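PDB 1NI3: Obg-like ATPase 1 from Schizosaccharomyces pombe, which hydrolyses ATP, and GTP less efficiently, with magnesium as cofactor, and negatively regulates the G2/M transition of the cell cycle. Local coordinates for residues N19-G24 with N303-I308; K62-D67 with P84-V89; P226-V231 with T261-S266. All blocks are in the same frame, centred on the assembly; numbering follows the deposited sequence.

Contact 1. Residues N19-G24 with N303-I308; sequences NNLKTG and NALNLI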
ATOM      1  N   ASN A  19      -1.136  11.328  -4.502  1.00 59.16           N
ATOM      2  CA  ASN A  19      -0.841  10.161  -5.318  1.00 60.72           C
ATOM      3  C   ASN A  19       0.402   9.447  -4.831  1.00 60.60           C
ATOM      4  O   ASN A  19       0.425   8.222  -4.796  1.00 64.23           O
ATOM      5  CB  ASN A  19      -0.643  10.550  -6.783  1.00 62.75           C
ATOM      6  CG  ASN A  19      -1.801  11.357  -7.340  1.00 68.33           C
ATOM      7  OD1 ASN A  19      -2.946  10.895  -7.385  1.00 67.36           O
ATOM      8  ND2 ASN A  19      -1.507  12.579  -7.763  1.00 68.64           N
ATOM      9  N   ASN A  20       1.434  10.193  -4.456  1.00 59.52           N
ATOM     10  CA  ASN A  20       2.656   9.555  -3.977  1.00 58.80           C
ATOM     11  C   ASN A  20       2.508   9.009  -2.560  1.00 55.62           C
ATOM     12  O   ASN A  20       3.087   9.552  -1.619  1.00 52.78           O
ATOM     13  CB  ASN A  20       3.808  10.546  -4.022  1.00 63.07           C
ATOM     14  CG  ASN A  20       3.425  11.873  -3.447  1.00 70.74           C
ATOM     15  OD1 ASN A  20       2.840  12.708  -4.131  1.00 75.42           O
ATOM     16  ND2 ASN A  20       3.723  12.074  -2.167  1.00 75.24           N
ATOM     17  N   LEU A  21       1.723   7.943  -2.419  1.00 53.21           N
ATOM     18  CA  LEU A  21       1.495   7.282  -1.134  1.00 49.58           C
ATOM     19  C   LEU A  21       2.537   6.161  -1.055  1.00 50.56           C
ATOM     20  O   LEU A  21       2.917   5.602  -2.085  1.00 54.51           O
ATOM     21  CB  LEU A  21       0.086   6.685  -1.109  1.00 44.17           C
ATOM     22  CG  LEU A  21      -1.033   7.690  -1.354  1.00 41.29           C
ATOM     23  CD1 LEU A  21      -2.417   7.035  -1.416  1.00 37.06           C
ATOM     24  CD2 LEU A  21      -0.960   8.689  -0.230  1.00 40.89           C
ATOM     25  N   LYS A  22       3.016   5.835   0.141  1.00 47.45           N
ATOM     26  CA  LYS A  22       4.021   4.776   0.271  1.00 45.10           C
ATOM     27  C   LYS A  22       3.642   3.715   1.319  1.00 43.26           C
ATOM     28  O   LYS A  22       2.752   3.935   2.141  1.00 41.44           O
ATOM     29  CB  LYS A  22       5.374   5.408   0.614  1.00 46.01           C
ATOM     30  CG  LYS A  22       5.330   6.381   1.796  1.00 50.13           C
ATOM     31  CD  LYS A  22       6.526   7.337   1.859  1.00 51.05           C
ATOM     32  CE  LYS A  22       6.485   8.392   0.746  1.00 52.09           C
ATOM     33  NZ  LYS A  22       6.579   7.798  -0.623  1.00 52.66           N
ATOM     34  N   THR A  23       4.301   2.559   1.267  1.00 40.51           N
ATOM     35  CA  THR A  23       4.039   1.474   2.208  1.00 38.01           C
ATOM     36  C   THR A  23       5.356   1.152   2.905  1.00 38.25           C
ATOM     37  O   THR A  23       6.426   1.273   2.298  1.00 36.84           O
ATOM     38  CB  THR A  23       3.585   0.185   1.500  1.00 37.55           C
ATOM     39  OG1 THR A  23       4.686  -0.381   0.776  1.00 38.62           O
ATOM     40  CG2 THR A  23       2.471   0.475   0.517  1.00 32.57           C
ATOM     41  N   GLY A  24       5.281   0.745   4.172  1.00 34.38           N
ATOM     42  CA  GLY A  24       6.481   0.406   4.922  1.00 32.74           C
ATOM     43  C   GLY A  24       6.347  -0.997   5.472  1.00 34.40           C
ATOM     44  O   GLY A  24       5.231  -1.443   5.733  1.00 35.35           O
ATOM     45  N   ASN A 303      -3.083  -1.379  -4.621  1.00 33.39           N
ATOM     46  CA  ASN A 303      -4.532  -1.240  -4.513  1.00 36.10           C
ATOM     47  C   ASN A 303      -5.012  -0.708  -3.171  1.00 38.26           C
ATOM     48  O   ASN A 303      -5.848   0.200  -3.122  1.00 38.97           O
ATOM     49  CB  ASN A 303      -5.233  -2.568  -4.799  1.00 38.29           C
ATOM     50  CG  ASN A 303      -5.252  -2.914  -6.281  1.00 39.74           C
ATOM     51  OD1 ASN A 303      -5.370  -2.031  -7.138  1.00 43.56           O
ATOM     52  ND2 ASN A 303      -5.172  -4.205  -6.590  1.00 36.62           N
ATOM     53  N   ALA A 304      -4.505  -1.288  -2.085  1.00 41.06           N
ATOM     54  CA  ALA A 304      -4.870  -0.886  -0.719  1.00 40.77           C
ATOM     55  C   ALA A 304      -4.756   0.612  -0.542  1.00 38.51           C
ATOM     56  O   ALA A 304      -5.505   1.219   0.212  1.00 37.53           O
ATOM     57  CB  ALA A 304      -3.957  -1.583   0.282  1.00 43.10           C
ATOM     58  N   LEU A 305      -3.797   1.195  -1.244  1.00 37.42           N
ATOM     59  CA  LEU A 305      -3.573   2.625  -1.187  1.00 38.02           C
ATOM     60  C   LEU A 305      -4.560   3.399  -2.065  1.00 39.80           C
ATOM     61  O   LEU A 305      -4.418   4.612  -2.238  1.00 41.96           O
ATOM     62  CB  LEU A 305      -2.134   2.938  -1.627  1.00 34.48           C
ATOM     63  CG  LEU A 305      -1.015   2.526  -0.672  1.00 32.68           C
ATOM     64  CD1 LEU A 305       0.316   2.650  -1.389  1.00 31.49           C
ATOM     65  CD2 LEU A 305      -1.044   3.406   0.583  1.00 27.73           C
ATOM     66  N   ASN A 306      -5.558   2.704  -2.609  1.00 39.11           N
ATOM     67  CA  ASN A 306      -6.553   3.318  -3.490  1.00 42.43           C
ATOM     68  C   ASN A 306      -5.928   3.971  -4.720  1.00 43.53           C
ATOM     69  O   ASN A 306      -6.279   5.094  -5.094  1.00 43.51           O
ATOM     70  CB  ASN A 306      -7.385   4.369  -2.744  1.00 44.56           C
ATOM     71  CG  ASN A 306      -8.599   3.776  -2.058  1.00 48.87           C
ATOM     72  OD1 ASN A 306      -9.309   2.953  -2.631  1.00 47.62           O
ATOM     73  ND2 ASN A 306      -8.856   4.212  -0.826  1.00 51.57           N
ATOM     74  N   LEU A 307      -4.980   3.283  -5.340  1.00 42.28           N
ATOM     75  CA  LEU A 307      -4.335   3.837  -6.521  1.00 40.65           C
ATOM     76  C   LEU A 307      -4.731   3.065  -7.784  1.00 40.33           C
ATOM     77  O   LEU A 307      -5.041   1.866  -7.735  1.00 40.60           O
ATOM     78  CB  LEU A 307      -2.806   3.844  -6.324  1.00 39.62           C
ATOM     79  CG  LEU A 307      -2.326   4.737  -5.169  1.00 37.18           C
ATOM     80  CD1 LEU A 307      -0.835   4.540  -4.928  1.00 39.57           C
ATOM     81  CD2 LEU A 307      -2.619   6.188  -5.493  1.00 37.83           C
ATOM     82  N   ILE A 308      -4.766   3.791  -8.896  1.00 37.62           N
ATOM     83  CA  ILE A 308      -5.091   3.263 -10.212  1.00 36.54           C
ATOM     84  C   ILE A 308      -4.127   3.988 -11.147  1.00 40.95           C
ATOM     85  O   ILE A 308      -3.318   4.803 -10.700  1.00 42.94           O
ATOM     86  CB  ILE A 308      -6.519   3.640 -10.653  1.00 34.13           C
ATOM     87  CG1 ILE A 308      -6.665   5.164 -10.693  1.00 34.42           C
ATOM     88  CG2 ILE A 308      -7.538   3.053  -9.713  1.00 34.66           C
ATOM     89  CD1 ILE A 308      -7.896   5.650 -11.438  1.00 30.36           C
TER
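Leu21 and Leu305 carry most of the apolar contact, their side chains running antiparallel alongside one another. CB of Leu21 lies 3.9 Å from CD2 of Leu305, while the other methyl of Leu305, CD1, reaches CG2 of Thr23 at 3.6 Å. In Leu305 chi1 of -71° and chi2 of 168° together send CD2 to Leu21 and CD1 to Thr23, two residues apart on the facing side. Leu307 adds a looser touch, its CD2 4.2 Å from CD1 of Leu21 and 3.7 Å from Asn19 O. An alanine in place of Leu305 would probably open a gap beside Thr23 and leave CB of Leu21 without its main apolar partner here.

The meeting joins the P-loop strand of the OBG-type G domain to the chain of the TGS family region: 19-24 holds the lead-in and first residues of strand 22-27, whereas 303-308 takes in the last residues of helix 294-304, the turn at Leu305 and Asn306, and the start of strand 307-312. Leu305 is the first residue to leave the helical conformation.

No hydrogen bond crosses between the segments. Leu21 N bonds back to Asn19 O at 2.7 Å, closing an inverse gamma turn centred on Asn20, and Asn306 N takes Asn303 O at 2.6 Å. With chi1 of 70° the hydroxyl of Thr23 bonds to Thr88 O, and CG2 is left on the Leu305 side.

Contact 2. Residues K62-D67 with P84-V89; sequences KVAVPD and PAFLTV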
ATOM      1  N   LYS A  62      11.721   1.036  -4.974  1.00 42.08           N
ATOM      2  CA  LYS A  62      10.706   1.435  -5.957  1.00 42.73           C
ATOM      3  C   LYS A  62      10.355   0.152  -6.716  1.00 42.42           C
ATOM      4  O   LYS A  62      11.021  -0.184  -7.695  1.00 43.92           O
ATOM      5  CB  LYS A  62      11.277   2.436  -6.976  1.00 44.30           C
ATOM      6  CG  LYS A  62      11.776   3.773  -6.437  1.00 48.81           C
ATOM      7  CD  LYS A  62      10.637   4.608  -5.890  1.00 55.44           C
ATOM      8  CE  LYS A  62      11.116   5.869  -5.183  1.00 56.96           C
ATOM      9  NZ  LYS A  62      10.005   6.462  -4.377  1.00 58.49           N
ATOM     10  N   VAL A  63       9.334  -0.575  -6.274  1.00 41.04           N
ATOM     11  CA  VAL A  63       8.981  -1.826  -6.950  1.00 40.99           C
ATOM     12  C   VAL A  63       8.016  -1.570  -8.110  1.00 40.47           C
ATOM     13  O   VAL A  63       7.023  -0.854  -7.965  1.00 40.14           O
ATOM     14  CB  VAL A  63       8.333  -2.821  -5.971  1.00 40.67           C
ATOM     15  CG1 VAL A  63       8.280  -4.219  -6.581  1.00 36.34           C
ATOM     16  CG2 VAL A  63       9.108  -2.817  -4.691  1.00 41.43           C
ATOM     17  N   ALA A  64       8.300  -2.167  -9.261  1.00 38.03           N
ATOM     18  CA  ALA A  64       7.448  -1.981 -10.423  1.00 39.84           C
ATOM     19  C   ALA A  64       6.123  -2.683 -10.229  1.00 39.94           C
ATOM     20  O   ALA A  64       6.089  -3.859  -9.876  1.00 41.51           O
ATOM     21  CB  ALA A  64       8.140  -2.495 -11.670  1.00 40.79           C
ATOM     22  N   VAL A  65       5.033  -1.954 -10.456  1.00 40.03           N
ATOM     23  CA  VAL A  65       3.697  -2.525 -10.309  1.00 38.14           C
ATOM     24  C   VAL A  65       3.378  -3.362 -11.537  1.00 41.10           C
ATOM     25  O   VAL A  65       3.407  -2.866 -12.670  1.00 38.77           O
ATOM     26  CB  VAL A  65       2.613  -1.452 -10.219  1.00 37.81           C
ATOM     27  CG1 VAL A  65       1.311  -2.092  -9.797  1.00 37.49           C
ATOM     28  CG2 VAL A  65       3.036  -0.354  -9.268  1.00 36.42           C
ATOM     29  N   PRO A  66       3.084  -4.652 -11.332  1.00 42.76           N
ATOM     30  CA  PRO A  66       2.764  -5.508 -12.479  1.00 43.14           C
ATOM     31  C   PRO A  66       1.373  -5.198 -13.046  1.00 43.86           C
ATOM     32  O   PRO A  66       0.406  -4.976 -12.304  1.00 40.93           O
ATOM     33  CB  PRO A  66       2.884  -6.919 -11.908  1.00 42.43           C
ATOM     34  CG  PRO A  66       2.559  -6.740 -10.462  1.00 41.14           C
ATOM     35  CD  PRO A  66       3.232  -5.438 -10.097  1.00 41.51           C
ATOM     36  N   ASP A  67       1.283  -5.167 -14.369  1.00 45.93           N
ATOM     37  CA  ASP A  67       0.014  -4.864 -15.017  1.00 49.52           C
ATOM     38  C   ASP A  67      -0.044  -5.273 -16.473  1.00 48.52           C
ATOM     39  O   ASP A  67       0.478  -4.584 -17.345  1.00 48.17           O
ATOM     40  CB  ASP A  67      -0.301  -3.376 -14.884  1.00 52.67           C
ATOM     41  CG  ASP A  67      -1.529  -2.979 -15.663  1.00 54.84           C
ATOM     42  OD1 ASP A  67      -2.544  -3.715 -15.598  1.00 56.63           O
ATOM     43  OD2 ASP A  67      -1.483  -1.924 -16.329  1.00 56.57           O
ATOM     44  N   PRO A  84       7.068   1.474 -16.191  1.00 41.10           N
ATOM     45  CA  PRO A  84       5.951   0.918 -15.433  1.00 41.16           C
ATOM     46  C   PRO A  84       5.590   1.816 -14.272  1.00 41.53           C
ATOM     47  O   PRO A  84       6.257   2.808 -14.014  1.00 41.46           O
ATOM     48  CB  PRO A  84       6.500  -0.418 -14.957  1.00 42.06           C
ATOM     49  CG  PRO A  84       7.932  -0.094 -14.705  1.00 40.46           C
ATOM     50  CD  PRO A  84       8.292   0.690 -15.948  1.00 42.33           C
ATOM     51  N   ALA A  85       4.522   1.463 -13.573  1.00 43.29           N
ATOM     52  CA  ALA A  85       4.097   2.234 -12.418  1.00 41.90           C
ATOM     53  C   ALA A  85       5.011   1.776 -11.289  1.00 39.69           C
ATOM     54  O   ALA A  85       5.772   0.823 -11.456  1.00 37.00           O
ATOM     55  CB  ALA A  85       2.649   1.919 -12.087  1.00 43.22           C
ATOM     56  N   PHE A  86       4.947   2.441 -10.143  1.00 38.14           N
ATOM     57  CA  PHE A  86       5.792   2.033  -9.037  1.00 37.58           C
ATOM     58  C   PHE A  86       5.154   2.141  -7.672  1.00 36.53           C
ATOM     59  O   PHE A  86       4.482   3.132  -7.371  1.00 38.41           O
ATOM     60  CB  PHE A  86       7.095   2.827  -9.044  1.00 38.90           C
ATOM     61  CG  PHE A  86       8.002   2.464 -10.178  1.00 45.87           C
ATOM     62  CD1 PHE A  86       8.022   3.211 -11.344  1.00 47.44           C
ATOM     63  CD2 PHE A  86       8.816   1.340 -10.098  1.00 47.88           C
ATOM     64  CE1 PHE A  86       8.850   2.848 -12.421  1.00 46.02           C
ATOM     65  CE2 PHE A  86       9.644   0.970 -11.171  1.00 46.83           C
ATOM     66  CZ  PHE A  86       9.658   1.727 -12.332  1.00 43.38           C
ATOM     67  N   LEU A  87       5.340   1.098  -6.860  1.00 33.25           N
ATOM     68  CA  LEU A  87       4.856   1.077  -5.475  1.00 32.37           C
ATOM     69  C   LEU A  87       6.089   1.283  -4.600  1.00 29.71           C
ATOM     70  O   LEU A  87       7.070   0.536  -4.694  1.00 28.99           O
ATOM     71  CB  LEU A  87       4.222  -0.269  -5.078  1.00 32.03           C
ATOM     72  CG  LEU A  87       3.940  -0.367  -3.563  1.00 30.32           C
ATOM     73  CD1 LEU A  87       2.852   0.623  -3.189  1.00 29.20           C
ATOM     74  CD2 LEU A  87       3.526  -1.769  -3.169  1.00 27.37           C
ATOM     75  N   THR A  88       6.042   2.307  -3.762  1.00 28.80           N
ATOM     76  CA  THR A  88       7.148   2.601  -2.866  1.00 32.83           C
ATOM     77  C   THR A  88       7.053   1.687  -1.630  1.00 32.09           C
ATOM     78  O   THR A  88       5.984   1.522  -1.032  1.00 32.43           O
ATOM     79  CB  THR A  88       7.114   4.083  -2.454  1.00 34.61           C
ATOM     80  OG1 THR A  88       7.201   4.889  -3.636  1.00 40.89           O
ATOM     81  CG2 THR A  88       8.277   4.419  -1.531  1.00 35.90           C
ATOM     82  N   VAL A  89       8.168   1.067  -1.263  1.00 30.08           N
ATOM     83  CA  VAL A  89       8.185   0.181  -0.112  1.00 31.61           C
ATOM     84  C   VAL A  89       9.358   0.541   0.794  1.00 31.55           C
ATOM     85  O   VAL A  89      10.514   0.484   0.377  1.00 30.33           O
ATOM     86  CB  VAL A  89       8.290  -1.293  -0.572  1.00 32.39           C
ATOM     87  CG1 VAL A  89       8.188  -2.236   0.624  1.00 32.96           C
ATOM     88  CG2 VAL A  89       7.214  -1.594  -1.587  1.00 29.12           C
TER
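The carbonyl oxygen of Val63 takes the amide of Leu87 at 2.8 Å (Val63 O to Leu87 N), a nearly straight bond lying in the carbonyl plane, and CA of Phe86 approaches the same oxygen at 3.3 Å as a CA-H...O contact. Strands 60-65 and 81-90 pair antiparallel here, in the sheet of the G domain. Val63 N returns a bond to Leu87 O at 3.0 Å, which makes Val63 and Leu87 a hydrogen-bonded pair, with Lys62-Thr88 and Ala64-Phe86 as non-hydrogen-bonded pairs to either side.

On the face carrying Ala64 and Phe86, the ring leans across the neighbouring strand: chi1 of -70° sets CG beside the backbone N, and CE2 of Phe86 comes 3.8 Å from CB of Ala64. Pro84 meets that same methyl through its CG. The other face carries only aliphatic side chains of these two segments, with CG2 of Val65 3.6 Å from CB of Ala85 and the side chains of Val63 and Val89 in contact; Ile298 and Tyr302 of helix 294-304 form part of its cover. Lys62 bends at chi2 and runs alongside Thr88; its ammonium forms a salt bridge with Glu60, and a weak 3.3 Å hydrogen bond joins Lys62 NZ to Thr88 OG1.

Contact 3. Residues P226-V231 with T261-S266; sequences PVIYLV and TLIPMS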
ATOM      1  N   PRO A 226      -4.130   1.068   6.249  1.00 44.96           N
ATOM      2  CA  PRO A 226      -4.507  -0.332   6.048  1.00 44.00           C
ATOM      3  C   PRO A 226      -3.291  -1.231   6.259  1.00 43.28           C
ATOM      4  O   PRO A 226      -2.143  -0.785   6.151  1.00 42.63           O
ATOM      5  CB  PRO A 226      -5.027  -0.355   4.615  1.00 41.44           C
ATOM      6  CG  PRO A 226      -4.299   0.780   3.962  1.00 41.62           C
ATOM      7  CD  PRO A 226      -4.327   1.847   5.018  1.00 40.39           C
ATOM      8  N   VAL A 227      -3.545  -2.494   6.573  1.00 42.50           N
ATOM      9  CA  VAL A 227      -2.463  -3.431   6.826  1.00 40.99           C
ATOM     10  C   VAL A 227      -2.596  -4.683   5.971  1.00 40.75           C
ATOM     11  O   VAL A 227      -3.690  -5.199   5.761  1.00 40.41           O
ATOM     12  CB  VAL A 227      -2.430  -3.842   8.310  1.00 39.85           C
ATOM     13  CG1 VAL A 227      -1.240  -4.753   8.575  1.00 41.66           C
ATOM     14  CG2 VAL A 227      -2.370  -2.603   9.188  1.00 37.71           C
ATOM     15  N   ILE A 228      -1.470  -5.174   5.479  1.00 41.08           N
ATOM     16  CA  ILE A 228      -1.460  -6.368   4.651  1.00 42.05           C
ATOM     17  C   ILE A 228      -0.534  -7.373   5.309  1.00 43.92           C
ATOM     18  O   ILE A 228       0.673  -7.128   5.411  1.00 46.30           O
ATOM     19  CB  ILE A 228      -0.948  -6.049   3.236  1.00 41.14           C
ATOM     20  CG1 ILE A 228      -1.872  -5.026   2.558  1.00 36.95           C
ATOM     21  CG2 ILE A 228      -0.847  -7.331   2.440  1.00 38.68           C
ATOM     22  CD1 ILE A 228      -1.295  -4.420   1.277  1.00 31.67           C
ATOM     23  N   TYR A 229      -1.087  -8.502   5.749  1.00 42.69           N
ATOM     24  CA  TYR A 229      -0.286  -9.529   6.419  1.00 42.02           C
ATOM     25  C   TYR A 229       0.477 -10.475   5.509  1.00 42.85           C
ATOM     26  O   TYR A 229      -0.102 -11.147   4.660  1.00 46.05           O
ATOM     27  CB  TYR A 229      -1.161 -10.368   7.346  1.00 40.39           C
ATOM     28  CG  TYR A 229      -1.713  -9.587   8.504  1.00 44.34           C
ATOM     29  CD1 TYR A 229      -2.994  -9.055   8.459  1.00 46.16           C
ATOM     30  CD2 TYR A 229      -0.938  -9.346   9.634  1.00 45.27           C
ATOM     31  CE1 TYR A 229      -3.498  -8.297   9.513  1.00 51.07           C
ATOM     32  CE2 TYR A 229      -1.425  -8.591  10.692  1.00 48.61           C
ATOM     33  CZ  TYR A 229      -2.703  -8.068  10.631  1.00 51.22           C
ATOM     34  OH  TYR A 229      -3.184  -7.327  11.687  1.00 55.01           O
ATOM     35  N   LEU A 230       1.785 -10.534   5.708  1.00 42.53           N
ATOM     36  CA  LEU A 230       2.619 -11.430   4.931  1.00 42.04           C
ATOM     37  C   LEU A 230       3.102 -12.546   5.855  1.00 43.67           C
ATOM     38  O   LEU A 230       4.041 -12.345   6.627  1.00 45.95           O
ATOM     39  CB  LEU A 230       3.813 -10.680   4.343  1.00 39.88           C
ATOM     40  CG  LEU A 230       3.532  -9.522   3.387  1.00 38.30           C
ATOM     41  CD1 LEU A 230       4.855  -8.981   2.867  1.00 33.81           C
ATOM     42  CD2 LEU A 230       2.661  -9.983   2.222  1.00 36.60           C
ATOM     43  N   VAL A 231       2.444 -13.707   5.792  1.00 43.17           N
ATOM     44  CA  VAL A 231       2.820 -14.853   6.627  1.00 41.82           C
ATOM     45  C   VAL A 231       4.029 -15.557   6.030  1.00 43.90           C
ATOM     46  O   VAL A 231       3.880 -16.389   5.147  1.00 44.21           O
ATOM     47  CB  VAL A 231       1.694 -15.898   6.739  1.00 38.37           C
ATOM     48  CG1 VAL A 231       2.143 -17.029   7.669  1.00 36.46           C
ATOM     49  CG2 VAL A 231       0.427 -15.271   7.266  1.00 38.08           C
ATOM     50  N   THR A 261      -6.033  -8.406   4.138  1.00 46.98           N
ATOM     51  CA  THR A 261      -5.490  -9.438   3.282  1.00 43.99           C
ATOM     52  C   THR A 261      -4.428 -10.261   3.966  1.00 44.02           C
ATOM     53  O   THR A 261      -3.580  -9.737   4.689  1.00 44.80           O
ATOM     54  CB  THR A 261      -4.843  -8.842   2.045  1.00 44.91           C
ATOM     55  OG1 THR A 261      -5.751  -7.928   1.429  1.00 47.83           O
ATOM     56  CG2 THR A 261      -4.469  -9.946   1.066  1.00 44.43           C
ATOM     57  N   LEU A 262      -4.458 -11.559   3.704  1.00 44.62           N
ATOM     58  CA  LEU A 262      -3.494 -12.476   4.283  1.00 43.23           C
ATOM     59  C   LEU A 262      -2.797 -13.234   3.151  1.00 44.46           C
ATOM     60  O   LEU A 262      -3.396 -14.080   2.490  1.00 44.03           O
ATOM     61  CB  LEU A 262      -4.235 -13.420   5.224  1.00 43.06           C
ATOM     62  CG  LEU A 262      -3.435 -14.243   6.220  1.00 42.86           C
ATOM     63  CD1 LEU A 262      -4.385 -14.999   7.132  1.00 45.00           C
ATOM     64  CD2 LEU A 262      -2.542 -15.200   5.475  1.00 43.71           C
ATOM     65  N   ILE A 263      -1.522 -12.921   2.942  1.00 43.91           N
ATOM     66  CA  ILE A 263      -0.727 -13.533   1.879  1.00 43.66           C
ATOM     67  C   ILE A 263       0.355 -14.502   2.374  1.00 46.53           C
ATOM     68  O   ILE A 263       1.434 -14.065   2.771  1.00 48.43           O
ATOM     69  CB  ILE A 263      -0.018 -12.436   1.038  1.00 41.55           C
ATOM     70  CG1 ILE A 263      -1.057 -11.511   0.397  1.00 43.06           C
ATOM     71  CG2 ILE A 263       0.869 -13.078  -0.009  1.00 37.20           C
ATOM     72  CD1 ILE A 263      -0.457 -10.459  -0.543  1.00 41.10           C
ATOM     73  N   PRO A 264       0.095 -15.824   2.337  1.00 47.85           N
ATOM     74  CA  PRO A 264       1.105 -16.783   2.796  1.00 46.59           C
ATOM     75  C   PRO A 264       2.242 -16.754   1.792  1.00 47.68           C
ATOM     76  O   PRO A 264       2.018 -16.880   0.589  1.00 50.64           O
ATOM     77  CB  PRO A 264       0.351 -18.093   2.779  1.00 46.28           C
ATOM     78  CG  PRO A 264      -0.536 -17.930   1.595  1.00 48.65           C
ATOM     79  CD  PRO A 264      -1.084 -16.529   1.803  1.00 47.98           C
HETATM   80  N   MSE A 265       3.460 -16.606   2.292  1.00 49.21           N
HETATM   81  CA  MSE A 265       4.635 -16.513   1.433  1.00 47.73           C
HETATM   82  C   MSE A 265       5.843 -17.214   2.042  1.00 47.00           C
HETATM   83  O   MSE A 265       5.748 -17.864   3.073  1.00 47.38           O
HETATM   84  CB  MSE A 265       4.998 -15.058   1.285  1.00 50.91           C
HETATM   85  CG  MSE A 265       5.550 -14.493   2.574  1.00 57.59           C
HETATM   86 SE   MSE A 265       6.503 -12.867   2.166  1.00 70.18          SE
HETATM   87  CE  MSE A 265       7.842 -13.699   1.009  1.00 68.53           C
ATOM     88  N   SER A 266       6.988 -17.029   1.402  1.00 45.57           N
ATOM     89  CA  SER A 266       8.240 -17.599   1.861  1.00 43.48           C
ATOM     90  C   SER A 266       9.423 -16.751   1.385  1.00 40.70           C
ATOM     91  O   SER A 266       9.934 -16.946   0.281  1.00 41.79           O
ATOM     92  CB  SER A 266       8.384 -19.034   1.351  1.00 45.32           C
ATOM     93  OG  SER A 266       9.730 -19.493   1.516  1.00 45.63           O
TER
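Val231 and Leu262 meet at an oblique angle, CG2 of the valine 3.5 Å from CD2 of the leucine. They sit on one face of a parallel strand pair, 227-232 with the weakly bonded 262-265, in the nucleotide-binding G domain. The pair forms a beta-alpha-beta crossover: helix 246-254, which lies between the two strands in sequence, packs on this face through Ile249 and Ile253. Tyr229 is on the same face, but its ring turns off from 261-266 and has CG1 of Val227 off-centre over one side. Pro264, also here, touches Met233, a predicted ATP-binding residue.

The opposite face is arranged differently. Leu230 and Ile263 run alongside with the same heading, CD2 of Leu230 3.8 Å from CB of Ile263, and helix 294-304 covers them through Ile297 and Thr300. SE of Met265, a selenomethionine, comes 4.1 Å from CB of Leu230.

The register is clearest at Tyr229 and Leu262, where Tyr229 N reaches Thr261 O at 3.0 Å and Ile263 N meets Tyr229 O at 2.8 Å. Farther along, Met265 N bonds to Val231 O at 2.9 Å. A chi1 of 70° tucks CG of Met265 between its own backbone N and carbonyl carbon, 3.6 Å from Val231 O.

All three contacts reach one mixed sheet. The segments of contact 1 stand 279 residues apart at their nearest ends, and contacts 2 and 3 fall in series within that span. Contacts 1 and 2 have centres about 10 Å apart and touch directly: strands 22-27 and 81-90 are parallel neighbours, and CD1 of Leu305 packs 3.7 Å from CD1 of Leu87. Contact 3 lies on the other side of strand 22-27, beyond strand 118-124, its centre about 16 Å from that of contact 1 and 18 Å from that of contact 2. Helix 294-304 touches contacts 2 and 3 and ends in contact 1, so the helix that leads to strand 307-312 stays packed against the nucleotide-binding sheet.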